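Local coordinates for protein hydrazine synthase subunit alpha (Candidatus Kuenenia stuttgartiensis, PDB 5C2V) that catalyses, within the hydrazine synthase complex of an anammox bacterium, the condensation of hydroxylamine with ammonia to give hydrazine, at residues Q36-A41 / P378-H383; I32-S37 / R58-D63; W308-L313 / G334-S339. All blocks are in the same frame, centred on the assembly; numbering follows the deposited sequence.

Contact 1: residues Q36-A41 / P378-H383. With CA (calcium ion), chain B.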
ATOM      1  N   GLN D  36     -14.835  22.075 -27.993  1.00 58.80           N
ATOM      2  CA  GLN D  36     -13.561  22.765 -28.135  1.00 69.52           C
ATOM      3  C   GLN D  36     -13.358  23.727 -26.973  1.00 73.98           C
ATOM      4  O   GLN D  36     -14.201  24.592 -26.717  1.00 65.62           O
ATOM      5  CB  GLN D  36     -13.495  23.521 -29.462  1.00 63.28           C
ATOM      6  CG  GLN D  36     -13.439  22.631 -30.689  1.00 64.88           C
ATOM      7  CD  GLN D  36     -13.326  23.427 -31.974  1.00 63.61           C
ATOM      8  OE1 GLN D  36     -13.815  24.552 -32.065  1.00 54.93           O
ATOM      9  NE2 GLN D  36     -12.672  22.846 -32.973  1.00 61.67           N
ATOM     10  N   SER D  37     -12.239  23.574 -26.273  1.00 70.51           N
ATOM     11  CA  SER D  37     -11.928  24.425 -25.130  1.00 66.85           C
ATOM     12  C   SER D  37     -10.640  25.203 -25.373  1.00 60.81           C
ATOM     13  O   SER D  37      -9.735  24.705 -26.032  1.00 52.89           O
ATOM     14  CB  SER D  37     -11.807  23.587 -23.855  1.00 68.74           C
ATOM     15  OG  SER D  37     -13.043  22.979 -23.525  1.00 61.61           O
ATOM     16  N   PRO D  38     -10.557  26.436 -24.853  1.00 62.43           N
ATOM     17  CA  PRO D  38      -9.308  27.196 -24.979  1.00 73.22           C
ATOM     18  C   PRO D  38      -8.176  26.458 -24.276  1.00 77.95           C
ATOM     19  O   PRO D  38      -8.451  25.788 -23.280  1.00 70.01           O
ATOM     20  CB  PRO D  38      -9.624  28.522 -24.275  1.00 55.45           C
ATOM     21  CG  PRO D  38     -11.120  28.597 -24.233  1.00 60.00           C
ATOM     22  CD  PRO D  38     -11.590  27.184 -24.118  1.00 62.82           C
ATOM     23  N   ARG D  39      -6.937  26.573 -24.743  1.00 69.01           N
ATOM     24  CA  ARG D  39      -5.882  25.864 -24.040  1.00 68.16           C
ATOM     25  C   ARG D  39      -5.349  26.811 -22.984  1.00 62.78           C
ATOM     26  O   ARG D  39      -4.543  27.700 -23.261  1.00 67.20           O
ATOM     27  CB  ARG D  39      -4.771  25.431 -24.999  1.00 65.33           C
ATOM     28  CG  ARG D  39      -5.263  24.833 -26.307  1.00 61.11           C
ATOM     29  CD  ARG D  39      -4.148  24.780 -27.342  1.00 72.78           C
ATOM     30  NE  ARG D  39      -2.937  24.157 -26.815  1.00 96.50           N
ATOM     31  CZ  ARG D  39      -1.809  24.015 -27.503  1.00 96.03           C
ATOM     32  NH1 ARG D  39      -1.730  24.459 -28.751  1.00 95.99           N
ATOM     33  NH2 ARG D  39      -0.757  23.434 -26.943  1.00 93.46           N
ATOM     34  N   THR D  40      -5.813  26.589 -21.761  1.00 55.21           N
ATOM     35  CA  THR D  40      -5.484  27.416 -20.610  1.00 71.77           C
ATOM     36  C   THR D  40      -5.882  26.624 -19.367  1.00 79.80           C
ATOM     37  O   THR D  40      -6.671  25.683 -19.464  1.00 79.21           O
ATOM     38  CB  THR D  40      -6.211  28.786 -20.648  1.00 75.31           C
ATOM     39  OG1 THR D  40      -6.108  29.359 -21.958  1.00 78.12           O
ATOM     40  CG2 THR D  40      -5.606  29.758 -19.644  1.00 81.53           C
ATOM     41  N   ALA D  41      -5.355  26.994 -18.205  1.00 85.84           N
ATOM     42  CA  ALA D  41      -5.793  26.383 -16.958  1.00 72.18           C
ATOM     43  C   ALA D  41      -7.261  26.706 -16.677  1.00 70.74           C
ATOM     44  O   ALA D  41      -7.996  25.873 -16.147  1.00 78.68           O
ATOM     45  CB  ALA D  41      -4.918  26.843 -15.803  1.00 71.69           C
ATOM     46  N   PRO D 378      -4.968  23.427 -33.849  1.00 86.30           N
ATOM     47  CA  PRO D 378      -3.872  23.845 -32.967  1.00 71.45           C
ATOM     48  C   PRO D 378      -4.290  24.892 -31.932  1.00 72.68           C
ATOM     49  O   PRO D 378      -3.591  25.072 -30.934  1.00 77.30           O
ATOM     50  CB  PRO D 378      -2.846  24.428 -33.941  1.00 78.48           C
ATOM     51  CG  PRO D 378      -3.120  23.735 -35.231  1.00 79.45           C
ATOM     52  CD  PRO D 378      -4.611  23.560 -35.272  1.00 87.85           C
ATOM     53  N   ASN D 379      -5.410  25.569 -32.167  1.00 60.16           N
ATOM     54  CA  ASN D 379      -5.866  26.626 -31.270  1.00 62.35           C
ATOM     55  C   ASN D 379      -6.887  26.161 -30.233  1.00 60.21           C
ATOM     56  O   ASN D 379      -7.324  26.948 -29.394  1.00 62.01           O
ATOM     57  CB  ASN D 379      -6.461  27.782 -32.078  1.00 66.65           C
ATOM     58  CG  ASN D 379      -5.440  28.450 -32.979  1.00 69.99           C
ATOM     59  OD1 ASN D 379      -4.454  27.833 -33.384  1.00 71.43           O
ATOM     60  ND2 ASN D 379      -5.672  29.718 -33.295  1.00 87.46           N
ATOM     61  N   TRP D 380      -7.266  24.888 -30.288  1.00 71.34           N
ATOM     62  CA  TRP D 380      -8.287  24.368 -29.384  1.00 64.36           C
ATOM     63  C   TRP D 380      -7.957  22.987 -28.823  1.00 67.22           C
ATOM     64  O   TRP D 380      -7.412  22.129 -29.516  1.00 53.01           O
ATOM     65  CB  TRP D 380      -9.646  24.297 -30.092  1.00 77.27           C
ATOM     66  CG  TRP D 380     -10.190  25.617 -30.551  1.00 70.03           C
ATOM     67  CD1 TRP D 380      -9.991  26.208 -31.764  1.00 59.85           C
ATOM     68  CD2 TRP D 380     -11.045  26.498 -29.811  1.00 48.81           C
ATOM     69  NE1 TRP D 380     -10.659  27.407 -31.822  1.00 59.44           N
ATOM     70  CE2 TRP D 380     -11.314  27.608 -30.636  1.00 50.13           C
ATOM     71  CE3 TRP D 380     -11.604  26.458 -28.529  1.00 58.83           C
ATOM     72  CZ2 TRP D 380     -12.116  28.669 -30.221  1.00 59.97           C
ATOM     73  CZ3 TRP D 380     -12.401  27.513 -28.120  1.00 60.78           C
ATOM     74  CH2 TRP D 380     -12.650  28.603 -28.964  1.00 61.66           C
ATOM     75  N   ASN D 381      -8.310  22.768 -27.564  1.00 68.43           N
ATOM     76  CA  ASN D 381      -8.356  21.413 -27.052  1.00 74.39           C
ATOM     77  C   ASN D 381      -9.643  20.794 -27.559  1.00 73.43           C
ATOM     78  O   ASN D 381     -10.739  21.262 -27.243  1.00 70.52           O
ATOM     79  CB  ASN D 381      -8.300  21.383 -25.525  1.00 73.63           C
ATOM     80  CG  ASN D 381      -6.882  21.393 -24.992  1.00 71.10           C
ATOM     81  OD1 ASN D 381      -5.953  20.935 -25.657  1.00 64.90           O
ATOM     82  ND2 ASN D 381      -6.708  21.913 -23.781  1.00 62.85           N
ATOM     83  N   ASP D 382      -9.501  19.744 -28.356  1.00 78.00           N
ATOM     84  CA  ASP D 382     -10.640  19.121 -29.004  1.00 71.97           C
ATOM     85  C   ASP D 382     -10.952  17.815 -28.297  1.00 68.29           C
ATOM     86  O   ASP D 382     -10.208  16.841 -28.420  1.00 59.06           O
ATOM     87  CB  ASP D 382     -10.346  18.893 -30.491  1.00 63.33           C
ATOM     88  CG  ASP D 382      -9.862  20.157 -31.189  1.00 65.85           C
ATOM     89  OD1 ASP D 382     -10.567  21.184 -31.111  1.00 81.51           O
ATOM     90  OD2 ASP D 382      -8.770  20.134 -31.801  1.00 66.74           O
ATOM     91  N   HIS D 383     -12.054  17.794 -27.552  1.00 62.74           N
ATOM     92  CA  HIS D 383     -12.373  16.628 -26.740  1.00 70.91           C
ATOM     93  C   HIS D 383     -13.873  16.386 -26.646  1.00 72.99           C
ATOM     94  O   HIS D 383     -14.666  17.112 -27.242  1.00 70.60           O
ATOM     95  CB  HIS D 383     -11.772  16.775 -25.337  1.00 54.71           C
ATOM     96  CG  HIS D 383     -12.444  17.810 -24.490  1.00 62.09           C
ATOM     97  ND1 HIS D 383     -12.462  19.149 -24.820  1.00 72.90           N
ATOM     98  CD2 HIS D 383     -13.109  17.705 -23.315  1.00 59.61           C
ATOM     99  CE1 HIS D 383     -13.117  19.821 -23.889  1.00 64.34           C
ATOM    100  NE2 HIS D 383     -13.520  18.967 -22.966  1.00 59.16           N
TER
HETATM  101 CA    CA B 903      -6.559  20.619 -30.886  1.00 65.94          CA
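Q36 lies against both W380 and D382, filling the angle between an indole ring and a calcium-binding carboxylate. Its CB rests on the benzo part of the indole, 3.6 Å from W380 CE3. With CG beside the backbone N (chi1 -68°) and the chain extended beyond it, CG runs along D382 OD1, and CD is 4.1 Å from W380 CG. The amide lies nearly parallel to the ring, the planes only 5° apart although the two side chains cross at about a right angle. At the tip, OE1 is over one face, 4.0 Å above the ring plane and offset toward the rim, and is taken up by R58; NE2 gives a weak, bent hydrogen bond to D382 OD1 (3.3 Å).

Behind these groups the backbone is antiparallel: S37 and N381 form a hydrogen-bonded pair and Q36 and D382 a non-hydrogen-bonded one. This joins strand 31-37 to strand 381-387 across more than 330 residues, the late strand closing the ring of the six-bladed beta-propeller. Two residues beyond S37, the R39 chain bends at chi3 (51°) and brings NH1 2.9 Å from P378 O, in the carbonyl plane, while NH2 makes a weak hydrogen bond to R355 O of the second subunit.

Calcium is bound by W380 O at 2.2 Å and D382 OD2 at 2.4 Å, with F358, D376 and D377 completing the site. D382 thus gives OD2 to the metal, while OD1 takes the weak bond from Q36. The bound cation would be expected to hold the carboxylate in its ionised form and, through W380 O, ties the backbone at W380 to the D382 side chain.

Contact 2: residues I32-S37 / R58-D63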
ATOM      1  N   ILE D  32     -20.097  14.278 -36.557  1.00 82.05           N
ATOM      2  CA  ILE D  32     -19.799  14.147 -35.132  1.00 67.84           C
ATOM      3  C   ILE D  32     -19.916  15.477 -34.385  1.00 63.43           C
ATOM      4  O   ILE D  32     -19.664  16.542 -34.944  1.00 72.70           O
ATOM      5  CB  ILE D  32     -18.381  13.573 -34.897  1.00 74.15           C
ATOM      6  CG1 ILE D  32     -17.312  14.518 -35.453  1.00 84.65           C
ATOM      7  CG2 ILE D  32     -18.241  12.185 -35.512  1.00 52.69           C
ATOM      8  CD1 ILE D  32     -15.896  14.067 -35.174  1.00 77.85           C
ATOM      9  N   LEU D  33     -20.304  15.401 -33.117  1.00 62.29           N
ATOM     10  CA  LEU D  33     -20.342  16.569 -32.244  1.00 76.90           C
ATOM     11  C   LEU D  33     -19.195  16.503 -31.245  1.00 83.75           C
ATOM     12  O   LEU D  33     -18.910  15.435 -30.705  1.00 91.01           O
ATOM     13  CB  LEU D  33     -21.674  16.652 -31.495  1.00 65.61           C
ATOM     14  CG  LEU D  33     -22.945  17.003 -32.269  1.00 81.96           C
ATOM     15  CD1 LEU D  33     -24.170  16.699 -31.425  1.00 64.71           C
ATOM     16  CD2 LEU D  33     -22.928  18.466 -32.668  1.00 90.25           C
ATOM     17  N   PHE D  34     -18.533  17.630 -30.995  1.00 76.48           N
ATOM     18  CA  PHE D  34     -17.497  17.640 -29.964  1.00 85.28           C
ATOM     19  C   PHE D  34     -17.249  19.020 -29.363  1.00 78.89           C
ATOM     20  O   PHE D  34     -17.640  20.043 -29.925  1.00 74.36           O
ATOM     21  CB  PHE D  34     -16.183  17.064 -30.510  1.00 73.48           C
ATOM     22  CG  PHE D  34     -15.597  17.840 -31.655  1.00 75.94           C
ATOM     23  CD1 PHE D  34     -14.670  18.845 -31.428  1.00 76.27           C
ATOM     24  CD2 PHE D  34     -15.952  17.547 -32.962  1.00 83.15           C
ATOM     25  CE1 PHE D  34     -14.121  19.553 -32.480  1.00 86.62           C
ATOM     26  CE2 PHE D  34     -15.407  18.253 -34.018  1.00 80.30           C
ATOM     27  CZ  PHE D  34     -14.490  19.257 -33.777  1.00 88.12           C
ATOM     28  N   THR D  35     -16.598  19.024 -28.204  1.00 77.12           N
ATOM     29  CA  THR D  35     -16.320  20.243 -27.459  1.00 72.16           C
ATOM     30  C   THR D  35     -14.917  20.773 -27.739  1.00 68.89           C
ATOM     31  O   THR D  35     -13.938  20.021 -27.728  1.00 76.23           O
ATOM     32  CB  THR D  35     -16.470  20.016 -25.939  1.00 63.23           C
ATOM     33  OG1 THR D  35     -17.765  19.469 -25.658  1.00 89.44           O
ATOM     34  CG2 THR D  35     -16.297  21.321 -25.176  1.00 67.24           C
ATOM     35  N   GLN D  36     -14.835  22.075 -27.993  1.00 58.80           N
ATOM     36  CA  GLN D  36     -13.561  22.765 -28.135  1.00 69.52           C
ATOM     37  C   GLN D  36     -13.358  23.727 -26.973  1.00 73.98           C
ATOM     38  O   GLN D  36     -14.201  24.592 -26.717  1.00 65.62           O
ATOM     39  CB  GLN D  36     -13.495  23.521 -29.462  1.00 63.28           C
ATOM     40  CG  GLN D  36     -13.439  22.631 -30.689  1.00 64.88           C
ATOM     41  CD  GLN D  36     -13.326  23.427 -31.974  1.00 63.61           C
ATOM     42  OE1 GLN D  36     -13.815  24.552 -32.065  1.00 54.93           O
ATOM     43  NE2 GLN D  36     -12.672  22.846 -32.973  1.00 61.67           N
ATOM     44  N   SER D  37     -12.239  23.574 -26.273  1.00 70.51           N
ATOM     45  CA  SER D  37     -11.928  24.425 -25.130  1.00 66.85           C
ATOM     46  C   SER D  37     -10.640  25.203 -25.373  1.00 60.81           C
ATOM     47  O   SER D  37      -9.735  24.705 -26.032  1.00 52.89           O
ATOM     48  CB  SER D  37     -11.807  23.587 -23.855  1.00 68.74           C
ATOM     49  OG  SER D  37     -13.043  22.979 -23.525  1.00 61.61           O
ATOM     50  N   ARG D  58     -16.778  25.995 -26.737  1.00 70.19           N
ATOM     51  CA  ARG D  58     -17.916  25.901 -27.641  1.00 77.85           C
ATOM     52  C   ARG D  58     -18.168  24.463 -28.084  1.00 81.63           C
ATOM     53  O   ARG D  58     -17.240  23.663 -28.187  1.00 78.50           O
ATOM     54  CB  ARG D  58     -17.694  26.794 -28.862  1.00 71.30           C
ATOM     55  CG  ARG D  58     -16.520  26.369 -29.728  1.00 64.48           C
ATOM     56  CD  ARG D  58     -16.161  27.438 -30.742  1.00 60.10           C
ATOM     57  NE  ARG D  58     -15.230  26.938 -31.749  1.00 58.24           N
ATOM     58  CZ  ARG D  58     -14.663  27.694 -32.683  1.00 64.52           C
ATOM     59  NH1 ARG D  58     -14.926  28.993 -32.735  1.00 54.67           N
ATOM     60  NH2 ARG D  58     -13.830  27.154 -33.563  1.00 47.50           N
ATOM     61  N   ILE D  59     -19.432  24.138 -28.337  1.00 84.50           N
ATOM     62  CA  ILE D  59     -19.793  22.831 -28.873  1.00 88.52           C
ATOM     63  C   ILE D  59     -19.999  22.937 -30.377  1.00 80.89           C
ATOM     64  O   ILE D  59     -20.742  23.799 -30.847  1.00 73.83           O
ATOM     65  CB  ILE D  59     -21.065  22.274 -28.214  1.00 69.94           C
ATOM     66  CG1 ILE D  59     -20.876  22.172 -26.701  1.00 69.81           C
ATOM     67  CG2 ILE D  59     -21.426  20.920 -28.804  1.00 66.96           C
ATOM     68  CD1 ILE D  59     -22.059  21.580 -25.984  1.00 73.85           C
ATOM     69  N   VAL D  60     -19.338  22.066 -31.131  1.00 70.75           N
ATOM     70  CA  VAL D  60     -19.357  22.170 -32.584  1.00 74.56           C
ATOM     71  C   VAL D  60     -19.735  20.869 -33.289  1.00 84.84           C
ATOM     72  O   VAL D  60     -19.547  19.767 -32.755  1.00 88.08           O
ATOM     73  CB  VAL D  60     -17.989  22.634 -33.122  1.00 74.72           C
ATOM     74  CG1 VAL D  60     -17.689  24.053 -32.662  1.00 71.75           C
ATOM     75  CG2 VAL D  60     -16.896  21.685 -32.675  1.00 79.22           C
ATOM     76  N   LEU D  61     -20.269  21.023 -34.499  1.00 83.40           N
ATOM     77  CA  LEU D  61     -20.635  19.905 -35.360  1.00 77.19           C
ATOM     78  C   LEU D  61     -19.711  19.845 -36.571  1.00 69.07           C
ATOM     79  O   LEU D  61     -19.463  20.858 -37.229  1.00 76.53           O
ATOM     80  CB  LEU D  61     -22.093  20.029 -35.812  1.00 87.75           C
ATOM     81  CG  LEU D  61     -22.614  19.000 -36.817  1.00 85.24           C
ATOM     82  CD1 LEU D  61     -22.499  17.591 -36.259  1.00 82.06           C
ATOM     83  CD2 LEU D  61     -24.055  19.312 -37.197  1.00 87.69           C
ATOM     84  N   PHE D  62     -19.209  18.650 -36.863  1.00 61.88           N
ATOM     85  CA  PHE D  62     -18.226  18.460 -37.923  1.00 65.59           C
ATOM     86  C   PHE D  62     -18.615  17.312 -38.852  1.00 71.80           C
ATOM     87  O   PHE D  62     -18.942  16.215 -38.396  1.00 80.17           O
ATOM     88  CB  PHE D  62     -16.844  18.208 -37.316  1.00 66.48           C
ATOM     89  CG  PHE D  62     -15.791  17.840 -38.321  1.00 62.53           C
ATOM     90  CD1 PHE D  62     -15.188  18.813 -39.101  1.00 68.09           C
ATOM     91  CD2 PHE D  62     -15.392  16.523 -38.475  1.00 69.02           C
ATOM     92  CE1 PHE D  62     -14.215  18.476 -40.024  1.00 61.78           C
ATOM     93  CE2 PHE D  62     -14.420  16.180 -39.395  1.00 57.63           C
ATOM     94  CZ  PHE D  62     -13.831  17.158 -40.171  1.00 59.29           C
ATOM     95  N   ASP D  63     -18.575  17.576 -40.154  1.00 68.68           N
ATOM     96  CA  ASP D  63     -18.885  16.566 -41.158  1.00 75.26           C
ATOM     97  C   ASP D  63     -17.614  15.840 -41.590  1.00 77.90           C
ATOM     98  O   ASP D  63     -16.631  16.471 -41.975  1.00 79.77           O
ATOM     99  CB  ASP D  63     -19.577  17.205 -42.364  1.00 87.78           C
ATOM    100  CG  ASP D  63     -20.050  16.181 -43.378  1.00 85.47           C
ATOM    101  OD1 ASP D  63     -19.252  15.807 -44.264  1.00 69.91           O
ATOM    102  OD2 ASP D  63     -21.220  15.753 -43.291  1.00 91.95           O
TER
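F34 and V60 meet because the F34 ring leaves its backbone with CG between the N and the carbonyl carbon (chi1 62°), while V60 CG2 takes the same position on its own residue; the methyl is thereby set over one face of the ring, 3.6 Å from the centroid in a CH-pi contact. F62 adds its CB at the edge of the same ring, 3.6 Å from F34 CE2, and its own ring has I32 CG1 at the edge. R58 has the same kind of first torsion (chi1 64°), after which its chain runs straight to NE and lies alongside Q36, pointing the same way. NE and NH2 then reach Q36 OE1 side-on, at 2.8 and 3.0 Å respectively, with the oxygen close to the guanidinium plane and the amide nearly coplanar with it. Two donors on one oxygen settle the rotation of the amide and leave NH1 to make a weak hydrogen bond to the bound trimethyl glycine.

On the opposite face of the sheet, L33 CD2 packs 3.6 Å from L61 CB, and T35 and I59 reach strand 76-84 of the next blade. T35 OG1 is hydrogen-bonded to Q384 on the neighbouring strand 381-387.

Backbone hydrogen bonds run in antiparallel register from I32 with F62 to Q36 with R58, and the strands are twisted, their directions 143° apart. These are the two middle strands of a four-stranded propeller blade, flanked on one side by 69-71; on the other, strand 381-387, from late in the domain, pairs with 31-37 to complete the blade, the "velcro" closure of beta-propellers.

Contact 3: residues W308-L313 / G334-S339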
ATOM      1  N   TRP D 308      -7.826  14.602 -11.621  1.00 51.20           N
ATOM      2  CA  TRP D 308      -7.599  14.883 -13.039  1.00 68.62           C
ATOM      3  C   TRP D 308      -8.609  14.197 -13.958  1.00 64.60           C
ATOM      4  O   TRP D 308      -9.027  13.067 -13.710  1.00 67.16           O
ATOM      5  CB  TRP D 308      -6.184  14.470 -13.447  1.00 63.92           C
ATOM      6  CG  TRP D 308      -5.151  15.522 -13.191  1.00 65.58           C
ATOM      7  CD1 TRP D 308      -5.184  16.487 -12.227  1.00 63.17           C
ATOM      8  CD2 TRP D 308      -3.936  15.727 -13.924  1.00 66.55           C
ATOM      9  NE1 TRP D 308      -4.060  17.274 -12.307  1.00 57.06           N
ATOM     10  CE2 TRP D 308      -3.279  16.829 -13.343  1.00 58.94           C
ATOM     11  CE3 TRP D 308      -3.340  15.084 -15.012  1.00 49.33           C
ATOM     12  CZ2 TRP D 308      -2.055  17.302 -13.811  1.00 48.44           C
ATOM     13  CZ3 TRP D 308      -2.125  15.555 -15.478  1.00 68.67           C
ATOM     14  CH2 TRP D 308      -1.496  16.653 -14.878  1.00 72.63           C
ATOM     15  N   GLY D 309      -8.992  14.898 -15.022  1.00 68.67           N
ATOM     16  CA  GLY D 309      -9.928  14.371 -16.000  1.00 58.95           C
ATOM     17  C   GLY D 309      -9.239  13.850 -17.248  1.00 67.98           C
ATOM     18  O   GLY D 309      -9.892  13.382 -18.180  1.00 76.48           O
ATOM     19  N   VAL D 310      -7.913  13.940 -17.267  1.00 62.33           N
ATOM     20  CA  VAL D 310      -7.121  13.388 -18.361  1.00 49.17           C
ATOM     21  C   VAL D 310      -6.145  12.356 -17.806  1.00 53.90           C
ATOM     22  O   VAL D 310      -5.835  12.366 -16.616  1.00 68.98           O
ATOM     23  CB  VAL D 310      -6.352  14.481 -19.127  1.00 66.23           C
ATOM     24  CG1 VAL D 310      -7.311  15.548 -19.635  1.00 64.52           C
ATOM     25  CG2 VAL D 310      -5.283  15.101 -18.243  1.00 63.26           C
ATOM     26  N   GLY D 311      -5.658  11.469 -18.668  1.00 49.19           N
ATOM     27  CA  GLY D 311      -4.861  10.343 -18.218  1.00 39.80           C
ATOM     28  C   GLY D 311      -4.714   9.280 -19.287  1.00 57.85           C
ATOM     29  O   GLY D 311      -4.741   9.580 -20.480  1.00 61.45           O
ATOM     30  N   GLN D 312      -4.520   8.037 -18.857  1.00 52.40           N
ATOM     31  CA  GLN D 312      -4.460   6.911 -19.782  1.00 62.77           C
ATOM     32  C   GLN D 312      -5.825   6.243 -19.930  1.00 72.65           C
ATOM     33  O   GLN D 312      -6.812   6.689 -19.343  1.00 63.71           O
ATOM     34  CB  GLN D 312      -3.421   5.890 -19.315  1.00 70.13           C
ATOM     35  CG  GLN D 312      -2.019   6.457 -19.177  1.00 70.96           C
ATOM     36  CD  GLN D 312      -1.490   7.027 -20.480  1.00 71.15           C
ATOM     37  OE1 GLN D 312      -1.850   6.568 -21.564  1.00 73.12           O
ATOM     38  NE2 GLN D 312      -0.630   8.033 -20.379  1.00 46.18           N
ATOM     39  N   LEU D 313      -5.876   5.175 -20.720  1.00 50.92           N
ATOM     40  CA  LEU D 313      -7.116   4.435 -20.931  1.00 60.26           C
ATOM     41  C   LEU D 313      -7.033   3.030 -20.344  1.00 51.14           C
ATOM     42  O   LEU D 313      -6.127   2.265 -20.673  1.00 52.26           O
ATOM     43  CB  LEU D 313      -7.451   4.355 -22.423  1.00 67.81           C
ATOM     44  CG  LEU D 313      -7.816   5.656 -23.140  1.00 62.23           C
ATOM     45  CD1 LEU D 313      -8.159   5.383 -24.597  1.00 51.11           C
ATOM     46  CD2 LEU D 313      -8.972   6.352 -22.436  1.00 47.51           C
ATOM     47  N   GLY D 334       3.425   7.895 -24.359  1.00 57.50           N
ATOM     48  CA  GLY D 334       3.587   9.001 -23.430  1.00 56.11           C
ATOM     49  C   GLY D 334       2.556  10.113 -23.563  1.00 66.28           C
ATOM     50  O   GLY D 334       2.649  11.134 -22.881  1.00 61.40           O
ATOM     51  N   GLY D 335       1.569   9.918 -24.434  1.00 76.80           N
ATOM     52  CA  GLY D 335       0.540  10.921 -24.655  1.00 63.54           C
ATOM     53  C   GLY D 335      -0.581  10.862 -23.635  1.00 57.07           C
ATOM     54  O   GLY D 335      -0.664   9.920 -22.846  1.00 65.03           O
ATOM     55  N   LEU D 336      -1.447  11.872 -23.649  1.00 49.79           N
ATOM     56  CA  LEU D 336      -2.576  11.930 -22.725  1.00 73.77           C
ATOM     57  C   LEU D 336      -3.909  11.699 -23.436  1.00 80.37           C
ATOM     58  O   LEU D 336      -4.185  12.295 -24.481  1.00 63.66           O
ATOM     59  CB  LEU D 336      -2.603  13.276 -21.994  1.00 65.37           C
ATOM     60  CG  LEU D 336      -1.469  13.539 -21.002  1.00 78.04           C
ATOM     61  CD1 LEU D 336      -1.662  14.878 -20.307  1.00 63.21           C
ATOM     62  CD2 LEU D 336      -1.373  12.412 -19.984  1.00 48.67           C
ATOM     63  N   TYR D 337      -4.730  10.829 -22.853  1.00 64.67           N
ATOM     64  CA  TYR D 337      -6.024  10.473 -23.426  1.00 58.87           C
ATOM     65  C   TYR D 337      -7.181  10.967 -22.565  1.00 62.33           C
ATOM     66  O   TYR D 337      -7.067  11.058 -21.342  1.00 65.07           O
ATOM     67  CB  TYR D 337      -6.133   8.956 -23.602  1.00 47.68           C
ATOM     68  CG  TYR D 337      -5.233   8.380 -24.672  1.00 66.04           C
ATOM     69  CD1 TYR D 337      -3.881   8.174 -24.435  1.00 67.72           C
ATOM     70  CD2 TYR D 337      -5.742   8.027 -25.915  1.00 55.10           C
ATOM     71  CE1 TYR D 337      -3.058   7.642 -25.410  1.00 68.13           C
ATOM     72  CE2 TYR D 337      -4.927   7.495 -26.896  1.00 63.95           C
ATOM     73  CZ  TYR D 337      -3.586   7.303 -26.637  1.00 73.70           C
ATOM     74  OH  TYR D 337      -2.771   6.774 -27.610  1.00 75.19           O
ATOM     75  N   ARG D 338      -8.296  11.285 -23.215  1.00 60.87           N
ATOM     76  CA  ARG D 338      -9.513  11.681 -22.520  1.00 56.48           C
ATOM     77  C   ARG D 338     -10.739  11.448 -23.402  1.00 63.90           C
ATOM     78  O   ARG D 338     -10.629  11.361 -24.629  1.00 63.02           O
ATOM     79  CB  ARG D 338      -9.437  13.151 -22.093  1.00 49.89           C
ATOM     80  CG  ARG D 338      -9.494  14.129 -23.253  1.00 65.57           C
ATOM     81  CD  ARG D 338      -9.107  15.541 -22.845  1.00 61.42           C
ATOM     82  NE  ARG D 338     -10.022  16.119 -21.868  1.00 55.15           N
ATOM     83  CZ  ARG D 338      -9.970  17.384 -21.460  1.00 60.98           C
ATOM     84  NH1 ARG D 338      -9.050  18.203 -21.950  1.00 57.20           N
ATOM     85  NH2 ARG D 338     -10.841  17.832 -20.565  1.00 74.77           N
ATOM     86  N   SER D 339     -11.898  11.343 -22.758  1.00 66.79           N
ATOM     87  CA  SER D 339     -13.192  11.230 -23.433  1.00 62.85           C
ATOM     88  C   SER D 339     -13.261  10.154 -24.521  1.00 65.28           C
ATOM     89  O   SER D 339     -13.426  10.475 -25.697  1.00 74.53           O
ATOM     90  CB  SER D 339     -13.567  12.583 -24.040  1.00 69.75           C
ATOM     91  OG  SER D 339     -13.487  13.616 -23.072  1.00 85.04           O
TER
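G311 and Y337 form a single antiparallel bridge, with N-H...O bonds in both directions, between segments that run 113° apart, so the backbones share only this one bridge. Beside it, Q312 bends at chi2 (-59°) and brings its amide back toward the partner: NE2 donates to G335 O (3.1 Å), tilted 25° from the amide plane, while OE1 is held by T330. The two bonds fix which way round the amide lies. L313 crosses Y337 at about a right angle, its CG 3.7 Å from Y337 CB and its CD1 3.8 Å from Y337 CD2; the phenol hydroxyl is hydrogen-bonded to D333.

Strand 312-317 is the third strand of one propeller blade and strand 336-342 the innermost of the next, so the bridge ties two consecutive blades together where the chain passes from one to the other. L313 and Y337 both reach F363 in the second of these blades.

On the other side of the bridge, V310 CG1 lies over one face of the R338 guanidinium, 3.6 Å from NE and offset toward the rim, and V310 CG2 touches L336 CD1 more loosely at 4.2 Å. The charge of buried R338 is met by a salt bridge to D44, and F358 adds a cation-pi contact. The second subunit also packs here, its W308 against L336 and its Y305 against Q312.

How the contacts relate
Contacts 1 and 2 share Q36 and S37 and extend one sheet, strand 31-37 lying between 381-387 and 58-63; their centres are 11 Å apart, and H383 O and T35 N (2.9 Å) make a probable hydrogen bond between them. W380 and R58 also meet beside trimethyl glycine, their side chains about 4 and 3 Å from it. Contact 3 is nested in the chain loop that contact 1 closes, its centre 15 Å away; H383 CD2 packs against R338 NH2 at 3.6 Å. Contacts 2 and 3 do not touch, their nearest atoms about 6 Å apart. All three belong to the propeller, away from the haem sites, and contacts 1 and 3 touch the second subunit.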